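PDB 2J3X: C2 toxin component I from Clostridium botulinum, which probably transfers ADP-ribose from NAD to actin as the enzymatic half of a binary toxin, as related clostridial ADP-ribosyltransferases do. Local coordinates for residues T58-M71 with I406-V420. The protein carries 2 engineered substitutions. Residues are numbered along the deposited sequence; the frame is centred on the assembly and turned at random.
With SO4 (sulfate ion), chain U.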
ATOM      1  N   THR A  58      -6.435  -0.562  -7.874  1.00 10.62           N
ATOM      2  CA  THR A  58      -6.113  -0.137  -6.487  1.00  9.76           C
ATOM      3  C   THR A  58      -7.398  -0.111  -5.648  1.00  8.82           C
ATOM      4  O   THR A  58      -7.412  -0.606  -4.522  1.00  9.40           O
ATOM      5  CB  THR A  58      -5.507   1.248  -6.552  1.00 10.24           C
ATOM      6  OG1 THR A  58      -4.232   1.147  -7.230  1.00 11.00           O
ATOM      7  CG2 THR A  58      -5.276   1.825  -5.147  1.00  9.91           C
ATOM      8  N   ASP A  59      -8.444   0.533  -6.187  1.00  8.87           N
ATOM      9  CA  ASP A  59      -9.728   0.658  -5.480  1.00  9.66           C
ATOM     10  C   ASP A  59     -10.253  -0.663  -4.907  1.00  9.61           C
ATOM     11  O   ASP A  59     -10.705  -0.722  -3.752  1.00 11.19           O
ATOM     12  CB  ASP A  59     -10.812   1.182  -6.447  1.00  9.60           C
ATOM     13  CG  ASP A  59     -10.512   2.567  -6.974  1.00 12.50           C
ATOM     14  OD1 ASP A  59      -9.681   3.295  -6.413  1.00 12.34           O
ATOM     15  OD2 ASP A  59     -11.110   2.887  -8.028  1.00 14.02           O
ATOM     16  N   ILE A  60     -10.198  -1.716  -5.719  1.00 10.44           N
ATOM     17  CA  ILE A  60     -10.719  -3.026  -5.290  1.00  9.81           C
ATOM     18  C   ILE A  60      -9.981  -3.700  -4.169  1.00 10.40           C
ATOM     19  O   ILE A  60     -10.592  -4.505  -3.466  1.00 11.47           O
ATOM     20  CB  ILE A  60     -10.929  -3.984  -6.482  1.00  9.87           C
ATOM     21  CG1 ILE A  60      -9.563  -4.291  -7.128  1.00 11.09           C
ATOM     22  CG2 ILE A  60     -11.921  -3.321  -7.531  1.00 10.90           C
ATOM     23  CD1 ILE A  60      -9.657  -5.060  -8.440  1.00 14.31           C
ATOM     24  N   LEU A  61      -8.687  -3.346  -3.946  1.00  7.90           N
ATOM     25  CA  LEU A  61      -7.949  -3.913  -2.793  1.00  8.43           C
ATOM     26  C   LEU A  61      -8.531  -3.378  -1.463  1.00  8.30           C
ATOM     27  O   LEU A  61      -8.287  -3.922  -0.377  1.00  9.22           O
ATOM     28  CB  LEU A  61      -6.469  -3.492  -2.866  1.00  8.12           C
ATOM     29  CG  LEU A  61      -5.751  -3.833  -4.186  1.00  8.86           C
ATOM     30  CD1 LEU A  61      -4.267  -3.265  -3.996  1.00 10.39           C
ATOM     31  CD2 LEU A  61      -5.741  -5.302  -4.353  1.00 10.35           C
ATOM     32  N   PHE A  62      -9.240  -2.223  -1.560  1.00  9.58           N
ATOM     33  CA  PHE A  62      -9.748  -1.477  -0.391  1.00  9.92           C
ATOM     34  C   PHE A  62     -11.275  -1.315  -0.485  1.00 10.69           C
ATOM     35  O   PHE A  62     -11.828  -0.284  -0.104  1.00  9.83           O
ATOM     36  CB  PHE A  62      -9.043  -0.110  -0.282  1.00 10.70           C
ATOM     37  CG  PHE A  62      -7.530  -0.257  -0.180  1.00  8.94           C
ATOM     38  CD1 PHE A  62      -6.930  -0.823   0.967  1.00 12.18           C
ATOM     39  CD2 PHE A  62      -6.741   0.027  -1.315  1.00 11.69           C
ATOM     40  CE1 PHE A  62      -5.473  -1.018   0.987  1.00 10.21           C
ATOM     41  CE2 PHE A  62      -5.342  -0.198  -1.291  1.00 11.44           C
ATOM     42  CZ  PHE A  62      -4.741  -0.696  -0.154  1.00 10.91           C
ATOM     43  N   SER A  63     -11.915  -2.349  -1.055  1.00  9.95           N
ATOM     44  CA  SER A  63     -13.360  -2.473  -1.082  1.00  9.85           C
ATOM     45  C   SER A  63     -13.715  -3.812  -0.455  1.00 10.00           C
ATOM     46  O   SER A  63     -12.917  -4.778  -0.501  1.00 10.01           O
ATOM     47  CB  SER A  63     -13.855  -2.419  -2.523  1.00 10.98           C
ATOM     48  OG  SER A  63     -13.464  -1.193  -3.157  1.00 10.40           O
ATOM     49  N   SER A  64     -14.893  -3.898   0.171  1.00 10.95           N
ATOM     50  CA  SER A  64     -15.272  -5.140   0.874  1.00  9.83           C
ATOM     51  C   SER A  64     -15.438  -6.346  -0.103  1.00  9.55           C
ATOM     52  O   SER A  64     -15.819  -6.162  -1.271  1.00 10.59           O
ATOM     53  CB  SER A  64     -16.591  -4.993   1.658  1.00 10.74           C
ATOM     54  OG  SER A  64     -17.680  -4.951   0.744  1.00 13.09           O
ATOM     55  N   LEU A  65     -15.253  -7.569   0.414  1.00  9.97           N
ATOM     56  CA  LEU A  65     -15.499  -8.791  -0.389  1.00 12.83           C
ATOM     57  C   LEU A  65     -16.976  -8.822  -0.845  1.00 13.31           C
ATOM     58  O   LEU A  65     -17.266  -9.250  -1.966  1.00 11.86           O
ATOM     59  CB  LEU A  65     -15.067 -10.079   0.380  1.00 13.95           C
ATOM     60  CG  LEU A  65     -13.584  -9.921   0.845  1.00 19.32           C
ATOM     61  CD1 LEU A  65     -13.140 -11.021   1.840  1.00 25.68           C
ATOM     62  CD2 LEU A  65     -12.637  -9.905  -0.301  1.00 21.51           C
ATOM     63  N   THR A  66     -17.893  -8.332  -0.010  1.00 13.48           N
ATOM     64  CA  THR A  66     -19.298  -8.149  -0.441  1.00 14.01           C
ATOM     65  C   THR A  66     -19.430  -7.288  -1.693  1.00 14.90           C
ATOM     66  O   THR A  66     -20.128  -7.659  -2.646  1.00 13.06           O
ATOM     67  CB  THR A  66     -20.126  -7.537   0.698  1.00 15.48           C
ATOM     68  OG1 THR A  66     -20.111  -8.444   1.789  1.00 14.00           O
ATOM     69  CG2 THR A  66     -21.589  -7.362   0.261  1.00 16.36           C
ATOM     70  N   ALA A  67     -18.713  -6.165  -1.712  1.00 13.07           N
ATOM     71  CA  ALA A  67     -18.786  -5.242  -2.828  1.00 12.45           C
ATOM     72  C   ALA A  67     -18.155  -5.906  -4.062  1.00 12.09           C
ATOM     73  O   ALA A  67     -18.655  -5.754  -5.180  1.00 11.41           O
ATOM     74  CB  ALA A  67     -18.045  -3.948  -2.479  1.00 13.04           C
ATOM     75  N   ILE A  68     -17.071  -6.684  -3.877  1.00 11.38           N
ATOM     76  CA  ILE A  68     -16.474  -7.370  -5.025  1.00 10.25           C
ATOM     77  C   ILE A  68     -17.452  -8.382  -5.631  1.00 10.46           C
ATOM     78  O   ILE A  68     -17.622  -8.446  -6.862  1.00  9.69           O
ATOM     79  CB  ILE A  68     -15.163  -8.130  -4.584  1.00  9.58           C
ATOM     80  CG1 ILE A  68     -14.145  -7.130  -4.032  1.00 11.75           C
ATOM     81  CG2 ILE A  68     -14.545  -8.958  -5.746  1.00  9.78           C
ATOM     82  CD1 ILE A  68     -13.882  -5.846  -4.912  1.00 10.75           C
ATOM     83  N   GLU A  69     -18.111  -9.159  -4.764  1.00 12.04           N
ATOM     84  CA  GLU A  69     -19.061 -10.182  -5.212  1.00 13.25           C
ATOM     85  C   GLU A  69     -20.240  -9.547  -5.946  1.00 13.97           C
ATOM     86  O   GLU A  69     -20.675 -10.069  -6.978  1.00 15.27           O
ATOM     87  CB  GLU A  69     -19.547 -10.927  -3.988  1.00 12.96           C
ATOM     88  CG  GLU A  69     -18.432 -11.774  -3.373  1.00 13.31           C
ATOM     89  CD  GLU A  69     -18.762 -12.242  -1.987  1.00 18.92           C
ATOM     90  OE1 GLU A  69     -19.794 -11.833  -1.394  1.00 18.42           O
ATOM     91  OE2 GLU A  69     -17.971 -13.022  -1.460  1.00 21.38           O
ATOM     92  N   ILE A  70     -20.742  -8.412  -5.442  1.00 14.84           N
ATOM     93  CA  ILE A  70     -21.768  -7.672  -6.181  1.00 15.06           C
ATOM     94  C   ILE A  70     -21.302  -7.314  -7.588  1.00 13.66           C
ATOM     95  O   ILE A  70     -22.037  -7.508  -8.544  1.00 12.77           O
ATOM     96  CB  ILE A  70     -22.232  -6.394  -5.406  1.00 16.05           C
ATOM     97  CG1 ILE A  70     -23.146  -6.807  -4.262  1.00 18.17           C
ATOM     98  CG2 ILE A  70     -22.886  -5.371  -6.357  1.00 17.37           C
ATOM     99  CD1 ILE A  70     -23.247  -5.741  -3.114  1.00 19.49           C
ATOM    100  N   MET A  71     -20.091  -6.772  -7.737  1.00 12.09           N
ATOM    101  CA  MET A  71     -19.588  -6.451  -9.042  1.00 12.26           C
ATOM    102  C   MET A  71     -19.438  -7.664  -9.975  1.00 11.94           C
ATOM    103  O   MET A  71     -19.732  -7.568 -11.165  1.00 12.86           O
ATOM    104  CB  MET A  71     -18.219  -5.735  -8.891  1.00 11.73           C
ATOM    105  CG  MET A  71     -18.432  -4.246  -8.502  1.00 12.85           C
ATOM    106  SD  MET A  71     -16.838  -3.362  -8.620  1.00 15.80           S
ATOM    107  CE  MET A  71     -15.977  -3.983  -7.166  1.00 17.51           C
ATOM    108  N   ILE A 406      -7.942   7.070  -2.911  1.00 11.04           N
ATOM    109  CA  ILE A 406      -8.530   6.015  -3.705  1.00 10.50           C
ATOM    110  C   ILE A 406     -10.006   6.274  -3.813  1.00 12.04           C
ATOM    111  O   ILE A 406     -10.542   7.156  -3.117  1.00 11.26           O
ATOM    112  CB  ILE A 406      -8.338   4.631  -3.039  1.00 11.55           C
ATOM    113  CG1 ILE A 406      -9.064   4.560  -1.663  1.00 10.97           C
ATOM    114  CG2 ILE A 406      -6.829   4.286  -2.879  1.00 11.12           C
ATOM    115  CD1 ILE A 406      -9.294   3.120  -1.169  1.00 12.12           C
ATOM    116  N   THR A 407     -10.675   5.481  -4.633  1.00 11.68           N
ATOM    117  CA  THR A 407     -12.119   5.537  -4.647  1.00 12.83           C
ATOM    118  C   THR A 407     -12.609   4.163  -4.269  1.00 13.61           C
ATOM    119  O   THR A 407     -12.551   3.263  -5.131  1.00 14.53           O
ATOM    120  CB  THR A 407     -12.617   5.856  -6.083  1.00 14.14           C
ATOM    121  OG1 THR A 407     -12.037   7.082  -6.559  1.00 13.05           O
ATOM    122  CG2 THR A 407     -14.133   5.932  -6.134  1.00 14.42           C
ATOM    123  N   SER A 408     -13.142   3.989  -3.043  1.00 11.43           N
ATOM    124  CA  SER A 408     -13.589   2.653  -2.589  1.00 11.83           C
ATOM    125  C   SER A 408     -15.000   2.366  -3.123  1.00 12.77           C
ATOM    126  O   SER A 408     -15.835   3.290  -3.225  1.00 14.25           O
ATOM    127  CB  SER A 408     -13.612   2.564  -1.083  1.00 11.64           C
ATOM    128  OG  SER A 408     -13.921   1.246  -0.586  1.00 10.94           O
ATOM    129  N   ILE A 409     -15.255   1.108  -3.471  1.00 11.60           N
ATOM    130  CA  ILE A 409     -16.569   0.742  -3.980  1.00 14.49           C
ATOM    131  C   ILE A 409     -17.360   0.158  -2.854  1.00 14.04           C
ATOM    132  O   ILE A 409     -16.949  -0.868  -2.278  1.00 14.94           O
ATOM    133  CB  ILE A 409     -16.447  -0.248  -5.160  1.00 14.72           C
ATOM    134  CG1 ILE A 409     -15.868   0.480  -6.379  1.00 20.00           C
ATOM    135  CG2 ILE A 409     -17.824  -0.779  -5.499  1.00 13.84           C
ATOM    136  CD1 ILE A 409     -14.497   0.134  -6.667  1.00 21.68           C
ATOM    137  N   ILE A 410     -18.467   0.818  -2.465  1.00 15.93           N
ATOM    138  CA  ILE A 410     -19.162   0.458  -1.224  1.00 17.12           C
ATOM    139  C   ILE A 410     -20.257  -0.514  -1.604  1.00 19.41           C
ATOM    140  O   ILE A 410     -20.465  -1.521  -0.917  1.00 20.00           O
ATOM    141  CB  ILE A 410     -19.771   1.721  -0.469  1.00 17.42           C
ATOM    142  CG1 ILE A 410     -18.712   2.847  -0.304  1.00 17.79           C
ATOM    143  CG2 ILE A 410     -20.354   1.336   0.858  1.00 18.43           C
ATOM    144  CD1 ILE A 410     -17.450   2.498   0.529  1.00 19.04           C
ATOM    145  N   ASN A 411     -20.964  -0.209  -2.683  1.00 20.99           N
ATOM    146  CA  ASN A 411     -22.010  -1.109  -3.179  1.00 23.46           C
ATOM    147  C   ASN A 411     -22.321  -0.799  -4.624  1.00 24.64           C
ATOM    148  O   ASN A 411     -21.616  -0.029  -5.259  1.00 25.03           O
ATOM    149  CB  ASN A 411     -23.265  -1.065  -2.278  1.00 23.40           C
ATOM    150  CG  ASN A 411     -23.928   0.319  -2.257  1.00 23.26           C
ATOM    151  OD1 ASN A 411     -24.106   0.944  -3.298  1.00 24.64           O
ATOM    152  ND2 ASN A 411     -24.221   0.812  -1.058  1.00 25.43           N
ATOM    153  N   ARG A 412     -23.372  -1.409  -5.173  1.00 26.45           N
ATOM    154  CA  ARG A 412     -23.641  -1.240  -6.595  0.50 26.92           C
ATOM    155  C   ARG A 412     -23.727   0.224  -7.024  1.00 26.96           C
ATOM    156  O   ARG A 412     -23.252   0.565  -8.116  1.00 28.40           O
ATOM    157  CB  ARG A 412     -24.908  -2.009  -7.014  0.50 26.73           C
ATOM    158  CG  ARG A 412     -25.014  -2.263  -8.525  0.50 27.43           C
ATOM    159  CD  ARG A 412     -26.327  -2.966  -8.839  0.50 27.94           C
ATOM    160  NE  ARG A 412     -27.423  -2.155  -8.327  0.50 32.99           N
ATOM    161  CZ  ARG A 412     -28.606  -2.611  -7.919  0.50 34.74           C
ATOM    162  NH1 ARG A 412     -29.496  -1.747  -7.461  0.50 34.25           N
ATOM    163  NH2 ARG A 412     -28.897  -3.909  -7.963  0.50 34.62           N
ATOM    164  N   VAL A 413     -24.297   1.086  -6.171  1.00 27.70           N
ATOM    165  CA  VAL A 413     -24.538   2.497  -6.523  1.00 27.53           C
ATOM    166  C   VAL A 413     -23.687   3.527  -5.761  1.00 26.91           C
ATOM    167  O   VAL A 413     -23.897   4.737  -5.907  1.00 27.83           O
ATOM    168  CB  VAL A 413     -26.065   2.902  -6.313  1.00 27.87           C
ATOM    169  CG1 VAL A 413     -26.979   1.970  -7.122  1.00 30.47           C
ATOM    170  CG2 VAL A 413     -26.462   2.899  -4.847  1.00 29.81           C
ATOM    171  N   THR A 414     -22.796   3.068  -4.887  1.00 23.84           N
ATOM    172  CA  THR A 414     -22.164   3.987  -3.950  1.00 21.14           C
ATOM    173  C   THR A 414     -20.651   3.815  -4.019  1.00 19.21           C
ATOM    174  O   THR A 414     -20.183   2.694  -3.837  1.00 15.54           O
ATOM    175  CB  THR A 414     -22.618   3.660  -2.540  1.00 22.82           C
ATOM    176  OG1 THR A 414     -24.067   3.678  -2.506  1.00 24.78           O
ATOM    177  CG2 THR A 414     -22.052   4.647  -1.525  1.00 24.05           C
ATOM    178  N   LYS A 415     -19.929   4.899  -4.329  1.00 17.52           N
ATOM    179  CA  LYS A 415     -18.452   4.891  -4.283  1.00 18.15           C
ATOM    180  C   LYS A 415     -18.067   6.001  -3.333  1.00 17.77           C
ATOM    181  O   LYS A 415     -18.864   6.943  -3.136  1.00 19.07           O
ATOM    182  CB  LYS A 415     -17.886   5.260  -5.653  1.00 18.18           C
ATOM    183  CG  LYS A 415     -18.181   4.271  -6.775  1.00 24.21           C
ATOM    184  CD  LYS A 415     -17.308   4.567  -7.970  1.00 27.49           C
ATOM    185  CE  LYS A 415     -17.689   5.831  -8.718  1.00 34.98           C
ATOM    186  NZ  LYS A 415     -17.308   5.642 -10.182  1.00 40.60           N
ATOM    187  N   MET A 416     -16.882   5.934  -2.720  1.00 15.72           N
ATOM    188  CA  MET A 416     -16.515   6.953  -1.756  1.00 15.28           C
ATOM    189  C   MET A 416     -15.006   7.242  -1.900  1.00 14.95           C
ATOM    190  O   MET A 416     -14.202   6.297  -1.999  1.00 11.84           O
ATOM    191  CB  MET A 416     -16.890   6.470  -0.338  1.00 15.93           C
ATOM    192  CG  MET A 416     -16.639   7.495   0.723  1.00 16.84           C
ATOM    193  SD  MET A 416     -16.979   6.890   2.391  1.00 21.67           S
ATOM    194  CE  MET A 416     -18.382   5.918   2.001  1.00 14.51           C
ATOM    195  N   THR A 417     -14.635   8.514  -1.915  1.00 13.18           N
ATOM    196  CA  THR A 417     -13.205   8.855  -1.874  1.00 12.92           C
ATOM    197  C   THR A 417     -12.719   8.562  -0.459  1.00 12.29           C
ATOM    198  O   THR A 417     -13.260   9.019   0.580  1.00 10.74           O
ATOM    199  CB  THR A 417     -12.935  10.318  -2.260  1.00 13.65           C
ATOM    200  OG1 THR A 417     -13.424  10.548  -3.587  1.00 13.38           O
ATOM    201  CG2 THR A 417     -11.462  10.609  -2.249  1.00 13.67           C
ATOM    202  N   GLN A 418     -11.645   7.791  -0.434  1.00 10.30           N
ATOM    203  CA  GLN A 418     -11.024   7.404   0.829  1.00 10.15           C
ATOM    204  C   GLN A 418      -9.518   7.531   0.705  1.00 10.00           C
ATOM    205  O   GLN A 418      -9.007   7.801  -0.372  1.00 10.08           O
ATOM    206  CB  GLN A 418     -11.367   5.956   1.202  1.00 11.04           C
ATOM    207  CG  GLN A 418     -12.903   5.674   1.097  1.00 11.15           C
ATOM    208  CD  GLN A 418     -13.335   4.413   1.817  1.00 12.15           C
ATOM    209  OE1 GLN A 418     -12.591   3.432   1.895  1.00  9.42           O
ATOM    210  NE2 GLN A 418     -14.584   4.392   2.287  1.00 12.66           N
ATOM    211  N   VAL A 419      -8.818   7.374   1.827  1.00  8.23           N
ATOM    212  CA  VAL A 419      -7.343   7.550   1.770  1.00  9.19           C
ATOM    213  C   VAL A 419      -6.708   6.370   2.457  1.00  9.27           C
ATOM    214  O   VAL A 419      -7.102   5.998   3.605  1.00  9.81           O
ATOM    215  CB  VAL A 419      -6.888   8.893   2.432  1.00  8.99           C
ATOM    216  CG1 VAL A 419      -7.252  10.149   1.520  1.00 10.64           C
ATOM    217  CG2 VAL A 419      -7.401   9.008   3.932  1.00 10.39           C
ATOM    218  N   VAL A 420      -5.640   5.836   1.813  1.00  8.89           N
ATOM    219  CA  VAL A 420      -4.852   4.771   2.436  1.00  7.80           C
ATOM    220  C   VAL A 420      -3.617   5.392   3.074  1.00  8.06           C
ATOM    221  O   VAL A 420      -2.792   5.990   2.369  1.00  9.86           O
ATOM    222  CB  VAL A 420      -4.452   3.752   1.309  1.00  7.54           C
ATOM    223  CG1 VAL A 420      -3.534   2.636   1.873  1.00  8.65           C
ATOM    224  CG2 VAL A 420      -5.774   3.160   0.691  1.00  8.22           C
TER
HETATM  225  S   SO4 U1451     -21.619 -11.590   1.274  1.00 51.89           S
HETATM  226  O1  SO4 U1451     -22.230 -11.083   0.042  1.00 47.84           O
HETATM  227  O2  SO4 U1451     -20.324 -12.284   1.082  1.00 50.05           O
HETATM  228  O3  SO4 U1451     -21.410 -10.446   2.175  1.00 53.43           O
HETATM  229  O4  SO4 U1451     -22.539 -12.532   1.927  1.00 51.68           O
HETATM  230  O   HOH W   1     -16.411  -1.523   0.321  1.00 11.32           O
HETATM  231  O   HOH W   2     -18.835  -2.387   1.230  1.00 18.91           O
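Val420 sets its CG2 methyl squarely over one face of the Phe62 ring, 3.8 Å from the ring centroid and almost on the ring normal, a CH-pi contact; Leu61 CB lies over the opposite face, nearer the rim, and Phe144 meets the ring edge-to-face. Ile406 crosses Phe62 at about a right angle, its CD1 packed against Phe62 CB at 3.4 Å. That reach comes from the first torsion of Ile406 (chi1 63°), which sets CG1 between the backbone N and the carbonyl carbon and turns CG2 instead to the methyl of Thr58.

Polar groups of 58-71 bind along strand 397-411. Thr407 N donates to Asp59 OD1 at 3.0 Å, nearly straight but arriving from above the carboxylate plane. Ser408, with OG anti to its backbone N, gives its hydroxyl proton to Phe62 O at 2.6 Å. One residue on, Ser63 OG accepts from Ile409 N at 2.9 Å and donates to Asp59 O, so the hydroxyl is gripped in both directions; Phe62 N reaches that carbonyl from the other face of its plane.

The contact joins the two ADP-ribosyltransferase-like halves of the chain: the end of helix 47-59 and the start of helix 65-73, from the N-terminal half, lie against a beta hairpin of the C-terminal half. The hairpin turn, Asn411 to Thr414, is type I, entered through a classic bulge in which Ile410 and Asn411 both face Thr414.

Ser64 N-caps helix 65-73; the axis of its 65-71 part crosses that of 406-411 at 77°. Ala67 CB rests 3.3 Å from Ile409 O, while two waters link Ser64 N and OG to the carbonyls of Ile409 and Ile410. Further along the helix, Met71, bent at chi3, brings CE crosswise against Ile409 CG2.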